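Long-range contacts in probable acylphosphatase (Bacillus subtilis, PDB 3BR8), which catalyses the hydrolysis of acyl phosphates to a carboxylate and inorganic phosphate: residues M1-I6 and E43-G48; I6-R11 and T70-T75; Y19-E24 and Q54-A59; R28-W33 and E47-A52. All coordinates share one frame; numbering follows the deposited sequence.

Contacts 1, 2 and 4 include strand pairing in the one sheet; contact 3 joins the two helices on its face. Contacts 1 and 2 share I6 and lie on the two edges of strand 2-9, contact 1 toward strand 42-48 near the middle of the sheet, contact 2 toward the outermost strand 68-77. Both rest on antiparallel backbone bonds, but contact 1 is more deeply buried, while contact 2 is largely a surface contact with bridging waters. Contact 3 is partly buried and works by side-chain packing, its F56 lying against I6, I44 and A46. Contact 4 packs the end of helix 17-27 and the start of strand 31-36 against the turn from strand 42-48 into helix 50-62.

Contact 1 (M1-I6 and E43-G48); sequences MLQYRI and EILAEG
Y4 and A46 bond each other twice through their main chains: Y4 N donates to A46 O at 2.8 Å, and A46 N returns a bond to Y4 O at 3.0 Å. I6 and I44 repeat the pattern, I6 N meeting I44 O at 2.8 Å with an almost straight N-H...O angle of 170°. Strands 2-9 and 42-48 run antiparallel here, and R5 and L45, between these pairs, turn their backbone polar groups outward, R5 to T75 and L45 to W33. On the same face as these two, Q3 keeps CG anti to the main-chain nitrogen (chi1 -179°) and runs beside E47, the planes of its amide and the carboxylate nearly parallel and its CG 3.8 Å from E47 CG. L45 crosses Q3 at about a right angle, laying CD2 3.3 Å from Q3 CG. In the conformer described, E47 OE2 accepts from E81 N and OE1 more weakly from H83 N. With an alanine in place of Q3, L45 CD2 would probably lose the chain it lies across and E47 the side chain packed alongside it. On the opposite face, I6 CB and I44 CB stand 4.0 Å apart, and both residues touch F56. The sheet thus offers hydrocarbon to helix 50-62, and on its other face the E47 carboxylate, whose charge is probably eased by the main-chain N-H groups of E81 and H83.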
loop_
_atom_site.group_PDB
_atom_site.type_symbol
_atom_site.label_atom_id
_atom_site.label_comp_id
_atom_site.label_asym_id
_atom_site.label_seq_id
_atom_site.Cartn_x
_atom_site.Cartn_y
_atom_site.Cartn_z
ATOM N N MET A 1 -7.421 -2.943 14.478
ATOM C CA MET A 1 -6.128 -3.676 14.443
ATOM C C MET A 1 -4.970 -2.662 14.516
ATOM O O MET A 1 -4.636 -2.132 15.586
ATOM C CB MET A 1 -6.043 -4.528 13.166
ATOM C CG MET A 1 -7.343 -5.234 12.735
ATOM S SD MET A 1 -7.097 -6.993 12.385
ATOM C CE MET A 1 -6.244 -7.352 13.930
ATOM N N LEU A 2 -4.365 -2.400 13.370
ATOM C CA LEU A 2 -3.538 -1.235 13.184
ATOM C C LEU A 2 -3.845 -0.748 11.771
ATOM O O LEU A 2 -4.230 -1.544 10.904
ATOM C CB LEU A 2 -2.060 -1.596 13.359
ATOM C CG LEU A 2 -1.126 -0.581 14.031
ATOM C CD1 LEU A 2 -1.597 -0.143 15.417
ATOM C CD2 LEU A 2 0.281 -1.155 14.098
ATOM N N GLN A 3 -3.733 0.561 11.572
ATOM C CA GLN A 3 -3.825 1.189 10.259
ATOM C C GLN A 3 -2.467 1.796 9.916
ATOM O O GLN A 3 -1.907 2.569 10.708
ATOM C CB GLN A 3 -4.904 2.288 10.257
ATOM C CG GLN A 3 -5.113 2.997 8.915
ATOM C CD GLN A 3 -6.035 4.209 9.008
ATOM O OE1 GLN A 3 -7.253 4.085 8.902
ATOM N NE2 GLN A 3 -5.447 5.396 9.163
ATOM N N TYR A 4 -1.948 1.466 8.734
ATOM C CA TYR A 4 -0.779 2.162 8.202
ATOM C C TYR A 4 -1.172 3.089 7.063
ATOM O O TYR A 4 -1.936 2.710 6.174
ATOM C CB TYR A 4 0.261 1.179 7.655
ATOM C CG TYR A 4 1.105 0.417 8.647
ATOM C CD1 TYR A 4 1.949 -0.585 8.199
ATOM C CD2 TYR A 4 1.077 0.699 10.016
ATOM C CE1 TYR A 4 2.734 -1.296 9.065
ATOM C CE2 TYR A 4 1.873 -0.013 10.903
ATOM C CZ TYR A 4 2.694 -1.014 10.416
ATOM O OH TYR A 4 3.480 -1.726 11.286
ATOM N N ARG A 5 -0.601 4.286 7.092
ATOM C CA ARG A 5 -0.593 5.196 5.953
ATOM C C ARG A 5 0.796 5.153 5.335
ATOM O O ARG A 5 1.774 5.563 5.966
ATOM C CB ARG A 5 -0.915 6.613 6.406
ATOM C CG ARG A 5 -2.320 6.789 6.873
ATOM C CD ARG A 5 -2.499 8.217 7.282
ATOM N NE ARG A 5 -3.842 8.489 7.762
ATOM C CZ ARG A 5 -4.249 9.695 8.146
ATOM N NH1 ARG A 5 -3.410 10.727 8.109
ATOM N NH2 ARG A 5 -5.490 9.869 8.576
ATOM N N ILE A 6 0.880 4.654 4.107
ATOM C CA ILE A 6 2.148 4.433 3.419
ATOM C C ILE A 6 2.205 5.323 2.184
ATOM O O ILE A 6 1.261 5.337 1.394
ATOM C CB ILE A 6 2.295 2.936 3.013
ATOM C CG1 ILE A 6 2.135 2.012 4.235
ATOM C CG2 ILE A 6 3.610 2.687 2.273
ATOM C CD1 ILE A 6 1.789 0.567 3.885
ATOM N N GLU A 43 -0.140 6.497 -2.725
ATOM C CA GLU A 43 -0.637 6.426 -1.361
ATOM C C GLU A 43 -1.313 5.076 -1.127
ATOM O O GLU A 43 -2.013 4.559 -1.997
ATOM C CB GLU A 43 -1.573 7.609 -1.043
ATOM C CG GLU A 43 -3.028 7.413 -1.403
ATOM C CD GLU A 43 -3.914 8.539 -0.923
ATOM O OE1 GLU A 43 -3.482 9.705 -0.996
ATOM O OE2 GLU A 43 -5.052 8.257 -0.500
ATOM N N ILE A 44 -1.069 4.502 0.046
ATOM C CA ILE A 44 -1.632 3.216 0.422
ATOM C C ILE A 44 -2.148 3.332 1.850
ATOM O O ILE A 44 -1.384 3.690 2.753
ATOM C CB ILE A 44 -0.568 2.088 0.396
ATOM C CG1 ILE A 44 0.133 1.963 -0.967
ATOM C CG2 ILE A 44 -1.214 0.759 0.800
ATOM C CD1 ILE A 44 1.360 1.039 -0.953
ATOM N N LEU A 45 -3.437 3.052 2.043
ATOM C CA LEU A 45 -3.999 2.923 3.379
ATOM C C LEU A 45 -4.264 1.441 3.588
ATOM O O LEU A 45 -4.969 0.824 2.782
ATOM C CB LEU A 45 -5.294 3.731 3.488
ATOM C CG LEU A 45 -5.940 3.918 4.857
ATOM C CD1 LEU A 45 -6.806 2.728 5.290
ATOM C CD2 LEU A 45 -4.904 4.306 5.894
ATOM N N ALA A 46 -3.683 0.862 4.636
ATOM C CA ALA A 46 -3.861 -0.566 4.881
ATOM C C ALA A 46 -4.163 -0.824 6.354
ATOM O O ALA A 46 -3.490 -0.276 7.230
ATOM C CB ALA A 46 -2.629 -1.341 4.448
ATOM N N GLU A 47 -5.151 -1.674 6.615
ATOM C CA GLU A 47 -5.647 -1.996 7.949
ATOM C C GLU A 47 -5.632 -3.524 8.088
ATOM O O GLU A 47 -6.132 -4.234 7.253
ATOM C CB GLU A 47 -7.074 -1.472 8.178
ATOM C CG GLU A 47 -7.258 0.043 8.021
ATOM C CD GLU A 47 -8.667 0.544 8.350
ATOM O OE1 GLU A 47 -9.600 -0.278 8.501
ATOM O OE2 GLU A 47 -8.845 1.776 8.470
ATOM N N GLY A 48 -5.122 -4.011 9.214
ATOM C CA GLY A 48 -5.135 -5.451 9.474
ATOM C C GLY A 48 -4.226 -5.806 10.637
ATOM O O GLY A 48 -3.755 -4.911 11.362
#

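Contact 2 (I6-R11 and T70-T75); sequences IIVDGR and TDISVT
I6 and V8 press against I72 on the face of the sheet that helix 50-62 covers, and here hydrocarbon packs against hydrocarbon, with the helix behind it. I6 CG2 meets I72 CG2 at 3.7 Å, the two side chains lying side by side and pointing the same way. V8 CG1 lies similarly along I72 CG1 at 4.1 Å, with V60 of the helix touching both V8 and I72. Between these side chains the backbones are stitched antiparallel: I7 N donates to S73 O, S73 N to I7 O, and D9 N to D71 O.

The opposite face, carrying I7, S73, D9 and D71, is looser and wet. S73 has OG between its backbone N and carbonyl carbon (chi1 71°), which sets the hydroxyl against I7, 3.4 Å from I7 CB. One water donates both to I7 O and to D71 OD1, the latter at 2.7 Å. A second joins T70 OG1, at 2.6 Å, to D9 OD2, the bond to the carboxylate being weak. The two carboxylates stand well apart, each with its own water.

At the D9 end of the pairing the register slips. T70 N donates to D9 O at 2.8 Å while D71 N reaches the same oxygen only weakly, and G10, whose backbone angles (phi 133°) leave no place for a CB, lies against T70 OG1. Two residues facing one make this a classic beta bulge in the edge pairing of strands 68-77 and 2-9, within the ferredoxin-like alpha/beta sandwich of acylphosphatases.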
loop_
_atom_site.group_PDB
_atom_site.type_symbol
_atom_site.label_atom_id
_atom_site.label_comp_id
_atom_site.label_asym_id
_atom_site.label_seq_id
_atom_site.Cartn_x
_atom_site.Cartn_y
_atom_site.Cartn_z
ATOM N N ILE A 6 0.880 4.654 4.107
ATOM C CA ILE A 6 2.148 4.433 3.419
ATOM C C ILE A 6 2.205 5.323 2.184
ATOM O O ILE A 6 1.261 5.337 1.394
ATOM C CB ILE A 6 2.295 2.936 3.013
ATOM C CG1 ILE A 6 2.135 2.012 4.235
ATOM C CG2 ILE A 6 3.610 2.687 2.273
ATOM C CD1 ILE A 6 1.789 0.567 3.885
ATOM N N ILE A 7 3.294 6.076 2.035
ATOM C CA ILE A 7 3.528 6.839 0.808
ATOM C C ILE A 7 4.797 6.301 0.162
ATOM O O ILE A 7 5.856 6.219 0.809
ATOM C CB ILE A 7 3.656 8.358 1.064
ATOM C CG1 ILE A 7 2.366 8.913 1.687
ATOM C CG2 ILE A 7 3.967 9.091 -0.241
ATOM C CD1 ILE A 7 2.423 10.374 2.132
ATOM N N VAL A 8 4.673 5.912 -1.106
ATOM C CA VAL A 8 5.774 5.329 -1.854
ATOM C C VAL A 8 6.236 6.312 -2.922
ATOM O O VAL A 8 5.408 6.911 -3.623
ATOM C CB VAL A 8 5.323 4.019 -2.552
ATOM C CG1 VAL A 8 6.510 3.271 -3.126
ATOM C CG2 VAL A 8 4.545 3.115 -1.578
ATOM N N ASP A 9 7.551 6.474 -3.052
ATOM C CA ASP A 9 8.101 7.301 -4.108
ATOM C C ASP A 9 9.132 6.528 -4.921
ATOM O O ASP A 9 9.629 5.485 -4.482
ATOM C CB ASP A 9 8.713 8.584 -3.529
ATOM C CG ASP A 9 8.880 9.683 -4.571
ATOM O OD1 ASP A 9 8.318 9.596 -5.685
ATOM O OD2 ASP A 9 9.592 10.654 -4.260
ATOM N N GLY A 10 9.430 7.061 -6.100
ATOM C CA GLY A 10 10.370 6.455 -7.037
ATOM C C GLY A 10 9.787 6.432 -8.437
ATOM O O GLY A 10 9.042 7.336 -8.826
ATOM N N ARG A 11 10.128 5.392 -9.193
ATOM C CA ARG A 11 9.466 5.090 -10.452
ATOM C C ARG A 11 8.338 4.131 -10.118
ATOM O O ARG A 11 8.502 2.907 -10.178
ATOM C CB ARG A 11 10.444 4.449 -11.431
ATOM C CG ARG A 11 9.887 4.290 -12.843
ATOM C CD ARG A 11 10.678 3.268 -13.665
ATOM N NE ARG A 11 12.110 3.567 -13.683
ATOM C CZ ARG A 11 13.073 2.765 -13.229
ATOM N NH1 ARG A 11 12.794 1.567 -12.722
ATOM N NH2 ARG A 11 14.338 3.165 -13.302
ATOM N N THR A 70 12.104 4.148 -4.241
ATOM C CA THR A 70 13.246 4.892 -3.696
ATOM C C THR A 70 12.991 5.348 -2.262
ATOM O O THR A 70 13.929 5.593 -1.507
ATOM C CB THR A 70 13.624 6.107 -4.568
ATOM O OG1 THR A 70 12.530 7.030 -4.611
ATOM C CG2 THR A 70 14.006 5.672 -5.985
ATOM N N ASP A 71 11.718 5.468 -1.894
ATOM C CA ASP A 71 11.353 5.809 -0.523
ATOM C C ASP A 71 10.003 5.228 -0.132
ATOM O O ASP A 71 9.092 5.140 -0.957
ATOM C CB ASP A 71 11.327 7.325 -0.317
ATOM C CG ASP A 71 11.141 7.702 1.139
ATOM O OD1 ASP A 71 10.090 8.286 1.480
ATOM O OD2 ASP A 71 12.033 7.391 1.949
ATOM N N ILE A 72 9.894 4.818 1.132
ATOM C CA ILE A 72 8.613 4.461 1.736
ATOM C C ILE A 72 8.513 5.140 3.099
ATOM O O ILE A 72 9.373 4.953 3.968
ATOM C CB ILE A 72 8.420 2.929 1.884
ATOM C CG1 ILE A 72 8.178 2.287 0.516
ATOM C CG2 ILE A 72 7.247 2.617 2.816
ATOM C CD1 ILE A 72 7.761 0.833 0.559
ATOM N N SER A 73 7.480 5.960 3.262
ATOM C CA SER A 73 7.179 6.551 4.558
ATOM C C SER A 73 5.950 5.851 5.095
ATOM O O SER A 73 5.030 5.554 4.341
ATOM C CB SER A 73 6.938 8.057 4.435
ATOM O OG SER A 73 5.710 8.336 3.794
ATOM N N VAL A 74 5.949 5.568 6.389
ATOM C CA VAL A 74 4.830 4.889 7.031
ATOM C C VAL A 74 4.493 5.653 8.306
ATOM O O VAL A 74 5.390 5.968 9.088
ATOM C CB VAL A 74 5.194 3.428 7.419
ATOM C CG1 VAL A 74 3.970 2.683 7.983
ATOM C CG2 VAL A 74 5.788 2.662 6.240
ATOM N N THR A 75 3.219 5.982 8.500
ATOM C CA THR A 75 2.713 6.444 9.798
ATOM C C THR A 75 1.576 5.520 10.236
ATOM O O THR A 75 0.884 4.924 9.405
ATOM C CB THR A 75 2.211 7.909 9.778
ATOM O OG1 THR A 75 1.109 8.027 8.874
ATOM C CG2 THR A 75 3.322 8.880 9.373
HETATM O O HOH W 1 7.758 8.312 0.194
HETATM O O HOH W 2 12.086 9.556 -4.255
#

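Contact 3 (Y19-E24 and Q54-A59); sequences YFVQME and QSFVEA
F56 and A59 of helix 50-62 meet V21, E24 and F20 of helix 17-27 in a helix-helix contact on one face of the sheet, the two segments running antiparallel at 155° with their axes 10.5 Å apart. The F56 ring reaches across much of that spacing. Its CG stands anti to the backbone N (chi1 176°), which sends the ring down between the helices. There CZ touches V21 CG1 at 3.8 Å, the two side chains crossing at about a right angle, and the edge at CE1 faces V21 O, in the ring plane, at 3.7 Å. Two helices lying antiparallel over a single sheet are the layout of the ferredoxin-like acylphosphatase fold, and F56 reaches that sheet at I6, I44 and A46. A leucine in place of F56 would probably leave V21 CG1 and the V21 carbonyl without the ring edge they meet. Further from the sheet, E24 bends at chi2 (-62°) and lays its carboxylate along A59, OE1 3.4 Å from A59 CB; the same oxygen is held by a salt bridge to R28 NE. The F20 ring comes in by its edge too, with CZ 3.4 Å from A59 O, and F20 also touches S64.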
loop_
_atom_site.group_PDB
_atom_site.type_symbol
_atom_site.label_atom_id
_atom_site.label_comp_id
_atom_site.label_asym_id
_atom_site.label_seq_id
_atom_site.Cartn_x
_atom_site.Cartn_y
_atom_site.Cartn_z
ATOM N N TYR A 19 -2.057 -2.385 -9.129
ATOM C CA TYR A 19 -2.424 -3.798 -9.215
ATOM C C TYR A 19 -1.568 -4.659 -8.276
ATOM O O TYR A 19 -2.091 -5.518 -7.555
ATOM C CB TYR A 19 -2.280 -4.295 -10.656
ATOM C CG TYR A 19 -2.214 -5.801 -10.775
ATOM C CD1 TYR A 19 -3.377 -6.582 -10.786
ATOM C CD2 TYR A 19 -0.982 -6.455 -10.852
ATOM C CE1 TYR A 19 -3.298 -7.976 -10.884
ATOM C CE2 TYR A 19 -0.896 -7.834 -10.929
ATOM C CZ TYR A 19 -2.051 -8.585 -10.938
ATOM O OH TYR A 19 -1.952 -9.945 -11.020
ATOM N N PHE A 20 -0.251 -4.456 -8.297
ATOM C CA PHE A 20 0.647 -5.221 -7.445
ATOM C C PHE A 20 0.313 -5.046 -5.969
ATOM O O PHE A 20 0.227 -6.027 -5.226
ATOM C CB PHE A 20 2.099 -4.825 -7.719
ATOM C CG PHE A 20 3.055 -5.336 -6.691
ATOM C CD1 PHE A 20 3.349 -6.695 -6.617
ATOM C CD2 PHE A 20 3.634 -4.476 -5.772
ATOM C CE1 PHE A 20 4.215 -7.191 -5.658
ATOM C CE2 PHE A 20 4.502 -4.969 -4.807
ATOM C CZ PHE A 20 4.790 -6.328 -4.750
ATOM N N VAL A 21 0.138 -3.796 -5.547
ATOM C CA VAL A 21 -0.190 -3.510 -4.152
ATOM C C VAL A 21 -1.516 -4.170 -3.776
ATOM O O VAL A 21 -1.639 -4.749 -2.702
ATOM C CB VAL A 21 -0.256 -1.995 -3.902
ATOM C CG1 VAL A 21 -0.854 -1.674 -2.526
ATOM C CG2 VAL A 21 1.125 -1.375 -4.028
ATOM N N GLN A 22 -2.501 -4.100 -4.666
ATOM C CA GLN A 22 -3.794 -4.724 -4.392
ATOM C C GLN A 22 -3.695 -6.248 -4.236
ATOM O O GLN A 22 -4.335 -6.837 -3.345
ATOM C CB GLN A 22 -4.797 -4.370 -5.485
ATOM C CG GLN A 22 -6.198 -4.912 -5.274
ATOM C CD GLN A 22 -7.047 -4.638 -6.470
ATOM O OE1 GLN A 22 -6.636 -4.910 -7.599
ATOM N NE2 GLN A 22 -8.221 -4.059 -6.254
ATOM N N MET A 23 -2.910 -6.900 -5.087
ATOM C CA MET A 23 -2.729 -8.348 -4.962
ATOM C C MET A 23 -2.067 -8.698 -3.651
ATOM O O MET A 23 -2.468 -9.660 -2.998
ATOM C CB MET A 23 -1.925 -8.943 -6.128
ATOM C CG MET A 23 -2.562 -8.811 -7.522
ATOM S SD MET A 23 -4.246 -9.460 -7.695
ATOM C CE MET A 23 -5.236 -7.960 -7.472
ATOM N N GLU A 24 -1.072 -7.906 -3.251
ATOM C CA GLU A 24 -0.400 -8.156 -1.976
ATOM C C GLU A 24 -1.341 -7.927 -0.807
ATOM O O GLU A 24 -1.343 -8.697 0.159
ATOM C CB GLU A 24 0.838 -7.270 -1.840
ATOM C CG GLU A 24 2.045 -7.799 -2.574
ATOM C CD GLU A 24 2.530 -9.159 -2.061
ATOM O OE1 GLU A 24 2.522 -9.439 -0.840
ATOM O OE2 GLU A 24 2.977 -9.935 -2.913
ATOM N N GLN A 54 3.254 -5.688 8.593
ATOM C CA GLN A 54 4.709 -5.607 8.517
ATOM C C GLN A 54 5.242 -6.310 7.278
ATOM O O GLN A 54 6.090 -5.768 6.567
ATOM C CB GLN A 54 5.341 -6.198 9.774
ATOM C CG GLN A 54 6.863 -6.107 9.783
ATOM C CD GLN A 54 7.487 -6.641 11.051
ATOM O OE1 GLN A 54 8.645 -7.071 11.048
ATOM N NE2 GLN A 54 6.740 -6.609 12.148
ATOM N N SER A 55 4.761 -7.528 7.024
ATOM C CA SER A 55 5.181 -8.260 5.837
ATOM C C SER A 55 4.719 -7.566 4.548
ATOM O O SER A 55 5.444 -7.578 3.551
ATOM C CB SER A 55 4.727 -9.726 5.903
ATOM O OG SER A 55 3.319 -9.860 5.970
ATOM N N PHE A 56 3.544 -6.937 4.575
ATOM C CA PHE A 56 3.068 -6.133 3.437
ATOM C C PHE A 56 4.029 -4.993 3.084
ATOM O O PHE A 56 4.345 -4.798 1.904
ATOM C CB PHE A 56 1.686 -5.590 3.785
ATOM C CG PHE A 56 1.070 -4.662 2.761
ATOM C CD1 PHE A 56 0.617 -5.131 1.531
ATOM C CD2 PHE A 56 0.833 -3.326 3.086
ATOM C CE1 PHE A 56 -0.005 -4.266 0.634
ATOM C CE2 PHE A 56 0.207 -2.462 2.189
ATOM C CZ PHE A 56 -0.220 -2.935 0.964
ATOM N N VAL A 57 4.492 -4.249 4.088
ATOM C CA VAL A 57 5.437 -3.160 3.847
ATOM C C VAL A 57 6.691 -3.668 3.126
ATOM O O VAL A 57 7.180 -3.039 2.177
ATOM C CB VAL A 57 5.802 -2.439 5.171
ATOM C CG1 VAL A 57 7.002 -1.511 4.996
ATOM C CG2 VAL A 57 4.611 -1.649 5.669
ATOM N N GLU A 58 7.209 -4.819 3.556
ATOM C CA GLU A 58 8.386 -5.386 2.892
ATOM C C GLU A 58 8.113 -5.795 1.448
ATOM O O GLU A 58 8.934 -5.576 0.558
ATOM C CB GLU A 58 8.948 -6.559 3.689
ATOM C CG GLU A 58 9.541 -6.127 5.008
ATOM C CD GLU A 58 10.517 -4.965 4.846
ATOM O OE1 GLU A 58 11.561 -5.154 4.176
ATOM O OE2 GLU A 58 10.232 -3.875 5.389
ATOM N N ALA A 59 6.937 -6.369 1.212
ATOM C CA ALA A 59 6.547 -6.752 -0.149
ATOM C C ALA A 59 6.411 -5.533 -1.053
ATOM O O ALA A 59 6.862 -5.539 -2.199
ATOM C CB ALA A 59 5.248 -7.561 -0.139
#

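Contact 4 (R28-W33 and E47-A52); sequences RKLAGW and EGPENA
A31 and E47 face each other as an antiparallel hydrogen-bonded pair, A31 N donating to E47 O at 3.0 Å almost straight (167°), E47 N to A31 O at 2.8 Å along a more bent path (137°). Strand 31-36 starts at this pair and bends at G32, staying in the sheet, while after G48 the other chain passes P49, at the N-cap position, into helix 50-62. Before the pair, K29 takes positive phi as the C-prime residue of a Schellman motif that ends helix 17-27, so the contact sits where the hairpin of strands 31-36 and 42-48 is tied to both helices. L30 fills the corner. Its CG lies anti to the carbonyl carbon (chi1 -59°), and CD2 then rests against the chain at G48, 3.7 Å from G48 CA, and against A52 CB at 3.8 Å. A CB on G48 would probably clash with that methyl. A52 CB also touches R28 O, at 3.5 Å. R28 runs out extended from CG to NE along helix 50-62, passing A52 O with its CD at 3.7 Å. Its guanidinium group is held further on, NE in a salt bridge to E24 OE1 and NH1 in a weak hydrogen bond to S55 OG, while its side chain also touches F56 and A59.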
loop_
_atom_site.group_PDB
_atom_site.type_symbol
_atom_site.label_atom_id
_atom_site.label_comp_id
_atom_site.label_asym_id
_atom_site.label_seq_id
_atom_site.Cartn_x
_atom_site.Cartn_y
_atom_site.Cartn_z
ATOM N N ARG A 28 -2.711 -10.748 1.834
ATOM C CA ARG A 28 -2.470 -10.555 3.254
ATOM C C ARG A 28 -3.716 -10.144 4.034
ATOM O O ARG A 28 -3.637 -9.840 5.219
ATOM C CB ARG A 28 -1.306 -9.580 3.446
ATOM C CG ARG A 28 -0.052 -10.093 2.776
ATOM C CD ARG A 28 1.170 -9.183 2.924
ATOM N NE ARG A 28 2.176 -9.679 1.989
ATOM C CZ ARG A 28 2.978 -10.719 2.210
ATOM N NH1 ARG A 28 3.021 -11.330 3.396
ATOM N NH2 ARG A 28 3.760 -11.143 1.217
ATOM N N LYS A 29 -4.867 -10.184 3.367
ATOM C CA LYS A 29 -6.187 -9.895 3.962
ATOM C C LYS A 29 -6.249 -8.523 4.645
ATOM O O LYS A 29 -6.811 -8.369 5.725
ATOM C CB LYS A 29 -6.670 -11.047 4.871
ATOM C CG LYS A 29 -6.740 -12.384 4.131
ATOM C CD LYS A 29 -7.254 -13.528 5.018
ATOM C CE LYS A 29 -7.168 -14.880 4.315
ATOM N NZ LYS A 29 -7.818 -15.971 5.132
ATOM N N LEU A 30 -5.660 -7.534 3.985
ATOM C CA LEU A 30 -5.668 -6.159 4.462
ATOM C C LEU A 30 -6.771 -5.369 3.773
ATOM O O LEU A 30 -7.084 -5.612 2.606
ATOM C CB LEU A 30 -4.307 -5.514 4.190
ATOM C CG LEU A 30 -3.109 -6.212 4.830
ATOM C CD1 LEU A 30 -1.831 -5.543 4.355
ATOM C CD2 LEU A 30 -3.217 -6.168 6.341
ATOM N N ALA A 31 -7.353 -4.423 4.498
ATOM C CA ALA A 31 -8.395 -3.557 3.939
ATOM C C ALA A 31 -7.875 -2.126 3.777
ATOM O O ALA A 31 -6.965 -1.704 4.485
ATOM C CB ALA A 31 -9.622 -3.580 4.817
ATOM N N GLY A 32 -8.440 -1.387 2.833
ATOM C CA GLY A 32 -7.990 -0.030 2.570
ATOM C C GLY A 32 -7.977 0.261 1.087
ATOM O O GLY A 32 -8.876 -0.175 0.354
ATOM N N TRP A 33 -6.959 0.985 0.628
ATOM C CA TRP A 33 -6.897 1.378 -0.774
ATOM C C TRP A 33 -5.490 1.765 -1.211
ATOM O O TRP A 33 -4.599 1.995 -0.386
ATOM C CB TRP A 33 -7.869 2.543 -1.077
ATOM C CG TRP A 33 -7.465 3.881 -0.448
ATOM C CD1 TRP A 33 -6.563 4.797 -0.947
ATOM C CD2 TRP A 33 -7.963 4.438 0.771
ATOM N NE1 TRP A 33 -6.471 5.879 -0.101
ATOM C CE2 TRP A 33 -7.324 5.690 0.954
ATOM C CE3 TRP A 33 -8.893 4.006 1.721
ATOM C CZ2 TRP A 33 -7.587 6.509 2.055
ATOM C CZ3 TRP A 33 -9.151 4.814 2.820
ATOM C CH2 TRP A 33 -8.500 6.055 2.977
ATOM N N GLU A 47 -5.151 -1.674 6.615
ATOM C CA GLU A 47 -5.647 -1.996 7.949
ATOM C C GLU A 47 -5.632 -3.524 8.088
ATOM O O GLU A 47 -6.132 -4.234 7.253
ATOM C CB GLU A 47 -7.074 -1.472 8.178
ATOM C CG GLU A 47 -7.258 0.043 8.021
ATOM C CD GLU A 47 -8.667 0.544 8.350
ATOM O OE1 GLU A 47 -9.600 -0.278 8.501
ATOM O OE2 GLU A 47 -8.845 1.776 8.470
ATOM N N GLY A 48 -5.122 -4.011 9.214
ATOM C CA GLY A 48 -5.135 -5.451 9.474
ATOM C C GLY A 48 -4.226 -5.806 10.637
ATOM O O GLY A 48 -3.755 -4.911 11.362
ATOM N N PRO A 49 -3.981 -7.112 10.833
ATOM C CA PRO A 49 -3.085 -7.553 11.891
ATOM C C PRO A 49 -1.644 -7.150 11.635
ATOM O O PRO A 49 -1.210 -7.004 10.485
ATOM C CB PRO A 49 -3.216 -9.079 11.866
ATOM C CG PRO A 49 -4.410 -9.386 11.030
ATOM C CD PRO A 49 -4.554 -8.243 10.079
ATOM N N GLU A 50 -0.907 -6.981 12.718
ATOM C CA GLU A 50 0.448 -6.483 12.651
ATOM C C GLU A 50 1.390 -7.353 11.796
ATOM O O GLU A 50 2.225 -6.820 11.054
ATOM C CB GLU A 50 0.967 -6.273 14.078
ATOM C CG GLU A 50 0.314 -5.075 14.831
ATOM C CD GLU A 50 -1.044 -5.376 15.531
ATOM O OE1 GLU A 50 -1.620 -6.488 15.401
ATOM O OE2 GLU A 50 -1.538 -4.464 16.244
ATOM N N ASN A 51 1.261 -8.680 11.865
ATOM C CA ASN A 51 2.135 -9.538 11.058
ATOM C C ASN A 51 1.932 -9.364 9.551
ATOM O O ASN A 51 2.895 -9.290 8.777
ATOM C CB ASN A 51 2.088 -11.027 11.484
ATOM C CG ASN A 51 0.674 -11.629 11.509
ATOM O OD1 ASN A 51 -0.274 -11.084 10.938
ATOM N ND2 ASN A 51 0.551 -12.798 12.153
ATOM N N ALA A 52 0.667 -9.249 9.160
ATOM C CA ALA A 52 0.273 -8.964 7.789
ATOM C C ALA A 52 0.748 -7.585 7.323
ATOM O O ALA A 52 1.273 -7.443 6.215
ATOM C CB ALA A 52 -1.253 -9.107 7.646
#